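Local coordinates for MHC class I-like protein MILL2 (Mus musculus, PDB 6A97), which binds to heparan sulfate proteoglycans on the surface of fibroblasts as a GPI-linked relative of the MHC class I heavy chains, at residues Y27-H32 with T40-L45; L113-G118 with W131-D136; A231-L236 with K245-E250; K240-K245 with V264-L269. One frame throughout, in Å; residues are numbered along the deposited sequence.

Interaction 1: residues Y27-H32 with T40-L45; sequences YNVRAH and TQLLVL
The imidazole of His32 meets segment 40-45 obliquely, with its NE2 3.8 Å from Leu43 CB and its CD2 3.6 Å from the carbonyl oxygen Gln41 O. Its CG lies anti to the carbonyl carbon (chi1 -74°), which swings the ring across that strand and lets NE2 hydrogen-bond to Asn57. The Tyr27 ring, at the other end, has Val44 CG1 at its edge near the ring plane, while the guanidinium of Arg30 meets Leu43 CD2 obliquely, 3.6 Å from NH2. Histidine suits its place because the flat ring can lie against Leu43 CB while NE2 still hydrogen-bonds to Asn57.

Between these groups runs a regular antiparallel ladder. Asn28 and Arg30 each form a hydrogen-bonded pair, with Leu45 and Leu43, and His32 N extends the series to Gln41 O. A water donates to Asn28 O (2.7 Å) and to Leu43 O (2.9 Å), bridging two acceptors that could not bond each other directly. On the face that carries Val29, Ala31, Leu42 and Val44, the packing is aliphatic: Leu42 CD2 turns back to within 3.8 Å of Ala31 CA, and the small Ala31 also leaves its CB 3.6 Å from Thr40 CG2.

This hairpin belongs to the floor of the MHC class I-like platform. Tyr27, Val29 and Leu42 pack against helix 75-96, whereas Asn28, Arg30, Leu43 and Leu45 face the chain of another protein; strand 113-121 flanks the hairpin beyond 23-31, and strand 51-57 beyond 42-48.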
# COMPACT_ATOMS: atom_id res chain seq x y z
N TYR A 27 -9.68 -5.68 -24.30
CA TYR A 27 -8.95 -6.10 -25.49
C TYR A 27 -7.85 -5.10 -25.76
O TYR A 27 -8.13 -3.92 -25.98
CB TYR A 27 -9.86 -6.17 -26.72
CG TYR A 27 -11.06 -7.09 -26.60
CD1 TYR A 27 -12.21 -6.69 -25.93
CD2 TYR A 27 -11.05 -8.35 -27.20
CE1 TYR A 27 -13.31 -7.51 -25.84
CE2 TYR A 27 -12.15 -9.19 -27.11
CZ TYR A 27 -13.28 -8.77 -26.43
OH TYR A 27 -14.38 -9.59 -26.34
N ASN A 28 -6.59 -5.54 -25.72
CA ASN A 28 -5.48 -4.70 -26.15
C ASN A 28 -5.04 -5.12 -27.55
O ASN A 28 -4.52 -6.22 -27.74
CB ASN A 28 -4.32 -4.78 -25.16
CG ASN A 28 -4.50 -3.84 -23.98
OD1 ASN A 28 -5.56 -3.23 -23.82
ND2 ASN A 28 -3.47 -3.71 -23.16
N VAL A 29 -5.29 -4.25 -28.52
CA VAL A 29 -5.04 -4.57 -29.92
C VAL A 29 -3.91 -3.72 -30.47
O VAL A 29 -3.83 -2.52 -30.19
CB VAL A 29 -6.30 -4.35 -30.79
CG1 VAL A 29 -6.05 -4.73 -32.23
CG2 VAL A 29 -7.48 -5.13 -30.23
N ARG A 30 -3.03 -4.32 -31.25
CA ARG A 30 -1.97 -3.56 -31.90
C ARG A 30 -1.67 -4.11 -33.29
O ARG A 30 -1.56 -5.32 -33.47
CB ARG A 30 -0.71 -3.57 -31.04
CG ARG A 30 0.51 -3.02 -31.75
CD ARG A 30 1.63 -2.76 -30.78
NE ARG A 30 2.05 -3.97 -30.09
CZ ARG A 30 3.07 -4.74 -30.48
NH1 ARG A 30 3.78 -4.40 -31.55
NH2 ARG A 30 3.38 -5.82 -29.78
N ALA A 31 -1.53 -3.21 -34.27
CA ALA A 31 -1.08 -3.60 -35.60
C ALA A 31 0.44 -3.72 -35.65
O ALA A 31 1.15 -2.83 -35.16
CB ALA A 31 -1.56 -2.59 -36.64
N HIS A 32 0.93 -4.80 -36.24
CA HIS A 32 2.36 -5.03 -36.32
C HIS A 32 3.02 -4.06 -37.29
O HIS A 32 4.05 -3.46 -36.98
CB HIS A 32 2.65 -6.47 -36.73
CG HIS A 32 2.42 -7.47 -35.65
ND1 HIS A 32 3.19 -7.52 -34.51
CD2 HIS A 32 1.49 -8.45 -35.52
CE1 HIS A 32 2.75 -8.50 -33.73
NE2 HIS A 32 1.73 -9.08 -34.32
N THR A 40 -2.79 -6.09 -43.02
CA THR A 40 -2.27 -5.71 -41.70
C THR A 40 -2.51 -6.81 -40.68
O THR A 40 -3.64 -7.25 -40.46
CB THR A 40 -2.91 -4.40 -41.19
OG1 THR A 40 -2.48 -3.30 -42.01
CG2 THR A 40 -2.50 -4.14 -39.75
N GLN A 41 -1.43 -7.27 -40.06
CA GLN A 41 -1.51 -8.32 -39.05
C GLN A 41 -1.67 -7.71 -37.67
O GLN A 41 -1.08 -6.67 -37.37
CB GLN A 41 -0.27 -9.21 -39.10
CG GLN A 41 -0.04 -9.87 -40.46
CD GLN A 41 1.33 -10.53 -40.56
OE1 GLN A 41 1.51 -11.50 -41.31
NE2 GLN A 41 2.30 -10.01 -39.81
N LEU A 42 -2.48 -8.35 -36.83
CA LEU A 42 -2.84 -7.80 -35.53
C LEU A 42 -2.40 -8.70 -34.39
O LEU A 42 -2.44 -9.93 -34.50
CB LEU A 42 -4.36 -7.60 -35.45
CG LEU A 42 -5.03 -6.64 -36.44
CD1 LEU A 42 -6.54 -6.68 -36.25
CD2 LEU A 42 -4.50 -5.21 -36.26
N LEU A 43 -1.99 -8.08 -33.28
CA LEU A 43 -1.82 -8.79 -32.02
C LEU A 43 -2.99 -8.45 -31.12
O LEU A 43 -3.23 -7.28 -30.82
CB LEU A 43 -0.49 -8.44 -31.34
CG LEU A 43 -0.31 -9.00 -29.92
CD1 LEU A 43 -0.32 -10.54 -29.89
CD2 LEU A 43 0.97 -8.47 -29.29
N VAL A 44 -3.72 -9.47 -30.69
CA VAL A 44 -4.86 -9.24 -29.81
C VAL A 44 -4.62 -9.95 -28.49
O VAL A 44 -4.38 -11.16 -28.46
CB VAL A 44 -6.19 -9.74 -30.43
CG1 VAL A 44 -7.36 -9.37 -29.52
CG2 VAL A 44 -6.39 -9.18 -31.84
N LEU A 45 -4.67 -9.18 -27.41
CA LEU A 45 -4.50 -9.71 -26.06
C LEU A 45 -5.76 -9.42 -25.27
O LEU A 45 -6.23 -8.27 -25.23
CB LEU A 45 -3.28 -9.10 -25.38
CG LEU A 45 -1.93 -9.32 -26.06
CD1 LEU A 45 -0.83 -8.53 -25.36
CD2 LEU A 45 -1.59 -10.80 -26.07
O HOH W 1 -1.94 -6.14 -28.46

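Interaction 2: residues L113-G118 with W131-D136; sequences LQATLG and WHLGYD
Leu117 and Trp131 lie side by side and point the same way, with Leu117 CD2 set over one face of the indole, 3.7 Å from the centroid of its five-membered ring and 22° off the normal, a CH-pi contact. Leu117 takes a costly rotamer for this: CG sits between the backbone N and the carbonyl carbon (chi1 65°), which brings CD2 across the ring while CB rests 3.7 Å from Trp131 CG. Trp131 has CG anti to its own N (chi1 -167°), which carries the indole alongside the leucine. Its NE1 is buried without a polar partner in the model, a cost presumably repaid by the broad apolar surface.

Further along the same face, Leu133 CD2 presses on Ala115 CB at 3.5 Å, tighter than usual for two carbons; alanine's single methyl accepts the close approach of the leucine. Leu113 reaches with CD1 to 3.6 Å from Gly134 O.

The two strands form a beta hairpin in the alpha-2 half of the class I platform, and this face packs against helices 75-96 and 171-193, from which Leu93 and Phe177 pack on Leu117.

On the other face, Thr116 and His132 also run side by side, and Thr116 CG2 meets the imidazole at its edge, 3.9 Å from CD2. Thr116 OG1 hydrogen-bonds to Asn28, and His132 ND1 bonds to Thr142. Gly134 pairs with Gln114, whose amide nitrogen hydrogen-bonds to the backbone of the chain of another protein. The backbone bond from His132 N to Thr116 O is almost straight.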
# COMPACT_ATOMS: atom_id res chain seq x y z
N LEU A 113 -0.14 1.75 -34.48
CA LEU A 113 -1.57 1.88 -34.19
C LEU A 113 -1.99 0.91 -33.10
O LEU A 113 -1.77 -0.30 -33.22
CB LEU A 113 -2.40 1.65 -35.45
CG LEU A 113 -3.91 1.80 -35.27
CD1 LEU A 113 -4.29 3.26 -34.94
CD2 LEU A 113 -4.65 1.32 -36.51
N GLN A 114 -2.61 1.44 -32.04
CA GLN A 114 -3.06 0.63 -30.92
C GLN A 114 -4.51 0.89 -30.60
O GLN A 114 -5.03 1.97 -30.89
CB GLN A 114 -2.22 0.91 -29.66
CG GLN A 114 -0.74 0.57 -29.79
CD GLN A 114 0.09 1.21 -28.68
OE1 GLN A 114 0.67 2.28 -28.86
NE2 GLN A 114 0.13 0.56 -27.51
N ALA A 115 -5.17 -0.08 -29.99
CA ALA A 115 -6.52 0.11 -29.51
C ALA A 115 -6.69 -0.58 -28.17
O ALA A 115 -6.15 -1.66 -27.96
CB ALA A 115 -7.54 -0.41 -30.52
N THR A 116 -7.42 0.05 -27.26
CA THR A 116 -7.86 -0.67 -26.08
C THR A 116 -9.36 -0.50 -25.98
O THR A 116 -9.89 0.59 -26.21
CB THR A 116 -7.13 -0.22 -24.80
OG1 THR A 116 -7.52 -1.08 -23.72
CG2 THR A 116 -7.47 1.25 -24.42
N LEU A 117 -10.06 -1.58 -25.67
CA LEU A 117 -11.51 -1.53 -25.67
C LEU A 117 -12.06 -2.63 -24.81
O LEU A 117 -11.35 -3.58 -24.47
CB LEU A 117 -12.02 -1.62 -27.11
CG LEU A 117 -11.78 -2.90 -27.91
CD1 LEU A 117 -13.01 -3.82 -27.91
CD2 LEU A 117 -11.29 -2.60 -29.32
N GLY A 118 -13.33 -2.51 -24.44
CA GLY A 118 -13.97 -3.54 -23.65
C GLY A 118 -15.12 -3.03 -22.83
O GLY A 118 -15.72 -2.01 -23.15
N TRP A 131 -13.73 2.45 -25.62
CA TRP A 131 -12.94 2.17 -26.81
C TRP A 131 -12.03 3.35 -27.13
O TRP A 131 -12.50 4.44 -27.46
CB TRP A 131 -13.84 1.85 -28.00
CG TRP A 131 -13.14 1.26 -29.19
CD1 TRP A 131 -11.86 1.49 -29.59
CD2 TRP A 131 -13.69 0.33 -30.13
NE1 TRP A 131 -11.57 0.76 -30.72
CE2 TRP A 131 -12.68 0.04 -31.07
CE3 TRP A 131 -14.94 -0.30 -30.26
CZ2 TRP A 131 -12.88 -0.84 -32.14
CZ3 TRP A 131 -15.13 -1.17 -31.32
CH2 TRP A 131 -14.11 -1.43 -32.25
N HIS A 132 -10.72 3.13 -27.01
CA HIS A 132 -9.73 4.16 -27.30
C HIS A 132 -8.76 3.69 -28.38
O HIS A 132 -8.41 2.51 -28.44
CB HIS A 132 -8.94 4.53 -26.05
CG HIS A 132 -9.79 4.83 -24.85
ND1 HIS A 132 -10.33 6.07 -24.61
CD2 HIS A 132 -10.20 4.04 -23.83
CE1 HIS A 132 -11.03 6.04 -23.49
NE2 HIS A 132 -10.97 4.81 -23.00
N LEU A 133 -8.33 4.61 -29.23
CA LEU A 133 -7.26 4.33 -30.19
C LEU A 133 -6.04 5.16 -29.84
O LEU A 133 -6.15 6.29 -29.34
CB LEU A 133 -7.70 4.63 -31.62
CG LEU A 133 -8.93 3.91 -32.17
CD1 LEU A 133 -9.27 4.42 -33.55
CD2 LEU A 133 -8.67 2.42 -32.21
N GLY A 134 -4.86 4.60 -30.10
CA GLY A 134 -3.62 5.30 -29.86
C GLY A 134 -2.77 5.25 -31.11
O GLY A 134 -2.74 4.24 -31.82
N TYR A 135 -2.07 6.35 -31.39
CA TYR A 135 -1.23 6.43 -32.57
C TYR A 135 0.13 6.98 -32.18
O TYR A 135 0.22 8.04 -31.57
CB TYR A 135 -1.88 7.32 -33.65
CG TYR A 135 -1.17 7.26 -34.98
CD1 TYR A 135 -1.15 6.09 -35.73
CD2 TYR A 135 -0.52 8.37 -35.49
CE1 TYR A 135 -0.50 6.03 -36.95
CE2 TYR A 135 0.13 8.32 -36.71
CZ TYR A 135 0.14 7.15 -37.43
OH TYR A 135 0.78 7.10 -38.65
N ASP A 136 1.18 6.24 -32.53
CA ASP A 136 2.55 6.58 -32.16
C ASP A 136 2.68 6.88 -30.67
O ASP A 136 3.38 7.82 -30.28
CB ASP A 136 3.05 7.75 -33.00
CG ASP A 136 3.39 7.34 -34.42
OD1 ASP A 136 3.67 6.14 -34.64
OD2 ASP A 136 3.39 8.21 -35.32

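Interaction 3: residues A231-L236 with K245-E250; sequences ATLVWL and KTFRSE
Residues 231-233 and 245-247 pair as antiparallel strands whose axes come within 4.6 Å, and four backbone hydrogen bonds join Ala231 to Phe247 and Leu233 to Lys245. The ladder is uneven at its end: Phe247 N reaches Ala231 O at 2.6 Å, but the return bond from Ala231 N to Phe247 O is stretched to 3.3 Å, just before segment 245-250 leaves the strand at Arg248.

Thr232 and Thr246 form the non-hydrogen-bonded pair between them and extend in the same direction. Thr232 CG2 stands 3.4 Å from Thr246 OG1 and 3.7 Å from Thr246 CG2, so a methyl group is the shared surface. Beta-branched threonine suits an extended strand, and here its hydroxyl also has work to do, since Thr246 OG1 bonds to Gln244.

The hairpin lies in the immunoglobulin C1-set domain, alpha-3, where 240-247 is an outermost strand of its sheet within the chain. Across the sandwich the facing sheet supplies Cys221, which packs on Leu233 and on Trp235, and Ala262, which packs on Phe247.

Toward that interior, Phe247 CG is anti to the carbonyl carbon (chi1 -61°), which turns the ring's edge toward strand 231-236. Ala231 O comes at its edge, in plane, 3.7 Å from CD1, where the ring hydrogens would carry slight positive charge. Leu233 CD1 meets CE1 obliquely at 4.0 Å. Lys245, on the same side, leads its amine away from Leu233 toward the exposed margin.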
# COMPACT_ATOMS: atom_id res chain seq x y z
N ALA A 231 -1.72 -4.24 -3.85
CA ALA A 231 -1.03 -4.41 -2.59
C ALA A 231 -0.42 -3.09 -2.13
O ALA A 231 -0.17 -2.19 -2.93
CB ALA A 231 0.05 -5.47 -2.71
N THR A 232 -0.21 -2.97 -0.82
CA THR A 232 0.52 -1.82 -0.29
C THR A 232 1.61 -2.30 0.64
O THR A 232 1.41 -3.22 1.44
CB THR A 232 -0.41 -0.84 0.46
OG1 THR A 232 -0.98 -1.49 1.60
CG2 THR A 232 -1.52 -0.33 -0.44
N LEU A 233 2.78 -1.67 0.52
CA LEU A 233 3.89 -1.91 1.43
C LEU A 233 4.23 -0.61 2.13
O LEU A 233 4.28 0.45 1.49
CB LEU A 233 5.11 -2.46 0.70
CG LEU A 233 5.10 -3.92 0.25
CD1 LEU A 233 6.31 -4.20 -0.61
CD2 LEU A 233 5.09 -4.84 1.47
N VAL A 234 4.47 -0.67 3.43
CA VAL A 234 4.86 0.51 4.18
C VAL A 234 6.00 0.17 5.13
O VAL A 234 5.96 -0.86 5.81
CB VAL A 234 3.67 1.12 4.96
CG1 VAL A 234 2.98 0.07 5.81
CG2 VAL A 234 4.13 2.29 5.82
N TRP A 235 7.03 1.00 5.14
CA TRP A 235 8.07 0.91 6.15
C TRP A 235 7.65 1.74 7.35
O TRP A 235 7.25 2.90 7.21
CB TRP A 235 9.41 1.38 5.61
CG TRP A 235 10.20 0.29 4.95
CD1 TRP A 235 10.44 0.15 3.61
CD2 TRP A 235 10.86 -0.80 5.59
NE1 TRP A 235 11.20 -0.97 3.38
CE2 TRP A 235 11.47 -1.57 4.59
CE3 TRP A 235 10.98 -1.21 6.93
CZ2 TRP A 235 12.20 -2.73 4.87
CZ3 TRP A 235 11.70 -2.36 7.20
CH2 TRP A 235 12.31 -3.10 6.18
N LEU A 236 7.74 1.14 8.54
CA LEU A 236 7.31 1.80 9.76
C LEU A 236 8.48 2.00 10.71
O LEU A 236 9.26 1.09 10.94
CB LEU A 236 6.22 0.97 10.46
CG LEU A 236 4.91 0.75 9.69
CD1 LEU A 236 4.09 -0.35 10.33
CD2 LEU A 236 4.11 2.03 9.62
N LYS A 245 4.20 2.65 -0.31
CA LYS A 245 3.92 2.47 -1.72
C LYS A 245 2.68 1.61 -1.94
O LYS A 245 2.55 0.53 -1.36
CB LYS A 245 5.12 1.85 -2.44
CG LYS A 245 6.14 2.87 -2.94
CD LYS A 245 7.46 2.21 -3.30
CE LYS A 245 8.52 3.25 -3.62
NZ LYS A 245 8.57 3.56 -5.08
N THR A 246 1.78 2.11 -2.77
CA THR A 246 0.61 1.35 -3.19
C THR A 246 0.84 0.81 -4.59
O THR A 246 1.12 1.57 -5.53
CB THR A 246 -0.67 2.22 -3.17
OG1 THR A 246 -0.92 2.66 -1.83
CG2 THR A 246 -1.86 1.42 -3.68
N PHE A 247 0.75 -0.50 -4.74
CA PHE A 247 1.00 -1.13 -6.03
C PHE A 247 -0.31 -1.46 -6.73
O PHE A 247 -1.26 -1.95 -6.11
CB PHE A 247 1.86 -2.39 -5.87
CG PHE A 247 3.21 -2.12 -5.28
CD1 PHE A 247 3.39 -2.10 -3.90
CD2 PHE A 247 4.30 -1.86 -6.09
CE1 PHE A 247 4.63 -1.84 -3.35
CE2 PHE A 247 5.55 -1.60 -5.55
CZ PHE A 247 5.71 -1.59 -4.18
N ARG A 248 -0.36 -1.19 -8.03
CA ARG A 248 -1.55 -1.45 -8.82
C ARG A 248 -1.18 -2.18 -10.11
O ARG A 248 -0.03 -2.55 -10.32
CB ARG A 248 -2.29 -0.14 -9.13
CG ARG A 248 -2.90 0.51 -7.90
CD ARG A 248 -3.60 1.82 -8.24
NE ARG A 248 -4.15 2.46 -7.05
CZ ARG A 248 -3.51 3.39 -6.34
NH1 ARG A 248 -2.30 3.79 -6.70
NH2 ARG A 248 -4.09 3.93 -5.28
N SER A 249 -2.18 -2.37 -10.98
CA SER A 249 -2.05 -3.16 -12.20
C SER A 249 -0.78 -2.89 -13.01
O SER A 249 -0.21 -3.81 -13.60
CB SER A 249 -3.27 -2.94 -13.09
OG SER A 249 -3.13 -3.60 -14.33
N GLU A 250 -0.34 -1.64 -13.03
CA GLU A 250 0.75 -1.24 -13.92
C GLU A 250 2.07 -0.93 -13.22
O GLU A 250 3.03 -0.51 -13.86
CB GLU A 250 0.31 -0.03 -14.75
CG GLU A 250 -0.64 -0.38 -15.89
CD GLU A 250 -1.32 0.83 -16.49
OE1 GLU A 250 -0.94 1.97 -16.14
OE2 GLU A 250 -2.23 0.65 -17.33

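Interaction 4: residues K240-K245 with V264-L269; sequences KPVQQK and VSIRVL. With SO4 (sulfate ion), chain E.
Val264 carries the contact through both of its methyl groups: CG1 lies 3.6 Å from Gln243 CG, and CG2 lies 3.6 Å from Lys245 CD. Each polar residue thus offers its aliphatic part to the valine and takes its polar end elsewhere, which is why long side chains suit this margin. Gln243 CB also rests 3.7 Å from Ile266 CG2, and Val242 CG2 approaches Ile266 CD1 more loosely, at 4.5 Å. No direct hydrogen bond joins the segments, since the strands belong to the two different sheets of the immunoglobulin sandwich and their axes stay 8.1 Å apart.

The shape of Gln243 explains its double role. CG is anti to the backbone N (chi1 -179°) and the chain then bends at chi2 (61°), so that OE1 accepts a bond from Gln244 N, on a lone pair, while NE2 donates a hydrogen bond to a water, 2.7 Å away. That water donates to Ser265 O and to a sulfate oxygen, O3, making the polar bridge between the sheets.

In the next shell, Val242 and Gln243 both face Trp235, a classic beta bulge that turns the strand's corner. The indole NE1 of Trp235 hydrogen-bonds to Val264 O, a direct polar link between the two sheets. The sulfate, probably from the crystallisation liquor, accepts a bond from Arg267 N at 3.0 Å to O1.

Chemically, an apolar seam closes the sandwich here, while Arg267 N and the water, together with backbone N-H groups of Arg61 and Glu62 and the Thr63 hydroxyl of the second subunit, surround the anion at a subunit boundary.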
# COMPACT_ATOMS: atom_id res chain seq x y z
N LYS A 240 5.29 4.58 12.93
CA LYS A 240 5.03 5.69 12.01
C LYS A 240 5.58 5.40 10.61
O LYS A 240 6.72 4.98 10.47
CB LYS A 240 5.62 6.99 12.55
CG LYS A 240 4.70 7.77 13.48
CD LYS A 240 4.32 6.99 14.73
CE LYS A 240 3.37 7.79 15.61
NZ LYS A 240 2.93 7.01 16.80
N PRO A 241 4.76 5.63 9.58
CA PRO A 241 5.17 5.36 8.20
C PRO A 241 6.28 6.30 7.73
O PRO A 241 6.14 7.52 7.83
CB PRO A 241 3.88 5.58 7.39
CG PRO A 241 3.06 6.49 8.23
CD PRO A 241 3.39 6.17 9.66
N VAL A 242 7.37 5.73 7.24
CA VAL A 242 8.49 6.53 6.76
C VAL A 242 8.62 6.39 5.25
O VAL A 242 9.18 7.26 4.58
CB VAL A 242 9.81 6.14 7.44
CG1 VAL A 242 9.78 6.54 8.90
CG2 VAL A 242 10.07 4.65 7.29
N GLN A 243 8.10 5.29 4.71
CA GLN A 243 7.98 5.11 3.28
C GLN A 243 6.77 4.23 3.00
O GLN A 243 6.55 3.23 3.69
CB GLN A 243 9.25 4.49 2.68
CG GLN A 243 9.20 4.29 1.17
CD GLN A 243 9.04 5.59 0.40
OE1 GLN A 243 7.92 6.09 0.22
NE2 GLN A 243 10.15 6.16 -0.05
N GLN A 244 5.98 4.62 2.01
CA GLN A 244 4.75 3.92 1.69
C GLN A 244 4.60 3.82 0.17
O GLN A 244 4.83 4.79 -0.55
CB GLN A 244 3.54 4.64 2.31
CG GLN A 244 2.22 3.88 2.27
CD GLN A 244 1.54 3.91 0.91
OE1 GLN A 244 1.74 4.84 0.13
NE2 GLN A 244 0.75 2.89 0.62
N LYS A 245 4.20 2.65 -0.31
CA LYS A 245 3.92 2.47 -1.72
C LYS A 245 2.68 1.61 -1.94
O LYS A 245 2.55 0.53 -1.36
CB LYS A 245 5.12 1.85 -2.44
CG LYS A 245 6.14 2.87 -2.94
CD LYS A 245 7.46 2.21 -3.30
CE LYS A 245 8.52 3.25 -3.62
NZ LYS A 245 8.57 3.56 -5.08
N VAL A 264 9.93 -2.51 -1.69
CA VAL A 264 10.20 -1.16 -1.20
C VAL A 264 11.47 -1.17 -0.38
O VAL A 264 11.64 -2.03 0.50
CB VAL A 264 9.05 -0.58 -0.33
CG1 VAL A 264 9.35 0.85 0.07
CG2 VAL A 264 7.73 -0.63 -1.07
N SER A 265 12.37 -0.24 -0.66
CA SER A 265 13.62 -0.14 0.09
C SER A 265 13.76 1.22 0.77
O SER A 265 13.18 2.21 0.33
CB SER A 265 14.82 -0.38 -0.83
OG SER A 265 14.86 -1.72 -1.26
N ILE A 266 14.52 1.24 1.87
CA ILE A 266 14.89 2.47 2.55
C ILE A 266 16.34 2.38 2.99
O ILE A 266 16.90 1.28 3.09
CB ILE A 266 14.02 2.75 3.79
CG1 ILE A 266 14.07 1.57 4.76
CG2 ILE A 266 12.58 3.06 3.38
CD1 ILE A 266 13.32 1.80 6.06
N ARG A 267 16.96 3.52 3.26
CA ARG A 267 18.31 3.55 3.79
C ARG A 267 18.30 4.07 5.21
O ARG A 267 17.70 5.11 5.49
CB ARG A 267 19.23 4.39 2.90
CG ARG A 267 19.49 3.76 1.54
CD ARG A 267 19.33 4.77 0.43
NE ARG A 267 18.63 4.20 -0.71
CZ ARG A 267 17.30 4.10 -0.80
NH1 ARG A 267 16.54 4.55 0.19
NH2 ARG A 267 16.74 3.56 -1.87
N VAL A 268 18.95 3.34 6.11
CA VAL A 268 19.03 3.74 7.50
C VAL A 268 20.48 3.70 7.92
O VAL A 268 21.34 3.24 7.17
CB VAL A 268 18.19 2.82 8.41
CG1 VAL A 268 16.78 2.70 7.87
CG2 VAL A 268 18.83 1.44 8.52
N LEU A 269 20.75 4.19 9.13
CA LEU A 269 22.10 4.16 9.68
C LEU A 269 22.37 2.82 10.35
O LEU A 269 21.45 2.18 10.87
CB LEU A 269 22.29 5.30 10.69
CG LEU A 269 21.98 6.71 10.16
CD1 LEU A 269 22.09 7.73 11.28
CD2 LEU A 269 22.92 7.06 9.01
S SO4 E . 15.61 6.84 1.60
O1 SO4 E . 15.21 5.80 2.54
O2 SO4 E . 15.20 8.15 2.11
O3 SO4 E . 14.97 6.63 0.31
O4 SO4 E . 17.06 6.80 1.44
O HOH W 2 12.61 5.13 0.10

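Overall arrangement
Interactions 1 and 2 are neighbours in one sheet, their centres 10 Å apart: strands 23-31 and 113-121 lie side by side, and Tyr27 N to Leu117 O (2.7 Å) and Val29 O to Ala115 N (2.8 Å) probably stitch the alpha-1 and alpha-2 hairpins together. Interactions 3 and 4 share Lys245, with centres 12 Å apart; the first joins strands within a sheet, the second spans to the facing one, and Trp235, on segment 231-236, packs on Ile266 of interaction 4. Interactions 1 and 4, on opposite sides of the chain's centre, are 41 Å apart between centres. The sulfate at interaction 4 is far from this chain's platform but hydrogen-bonds to Arg61, Glu62 and Thr63 of the second subunit.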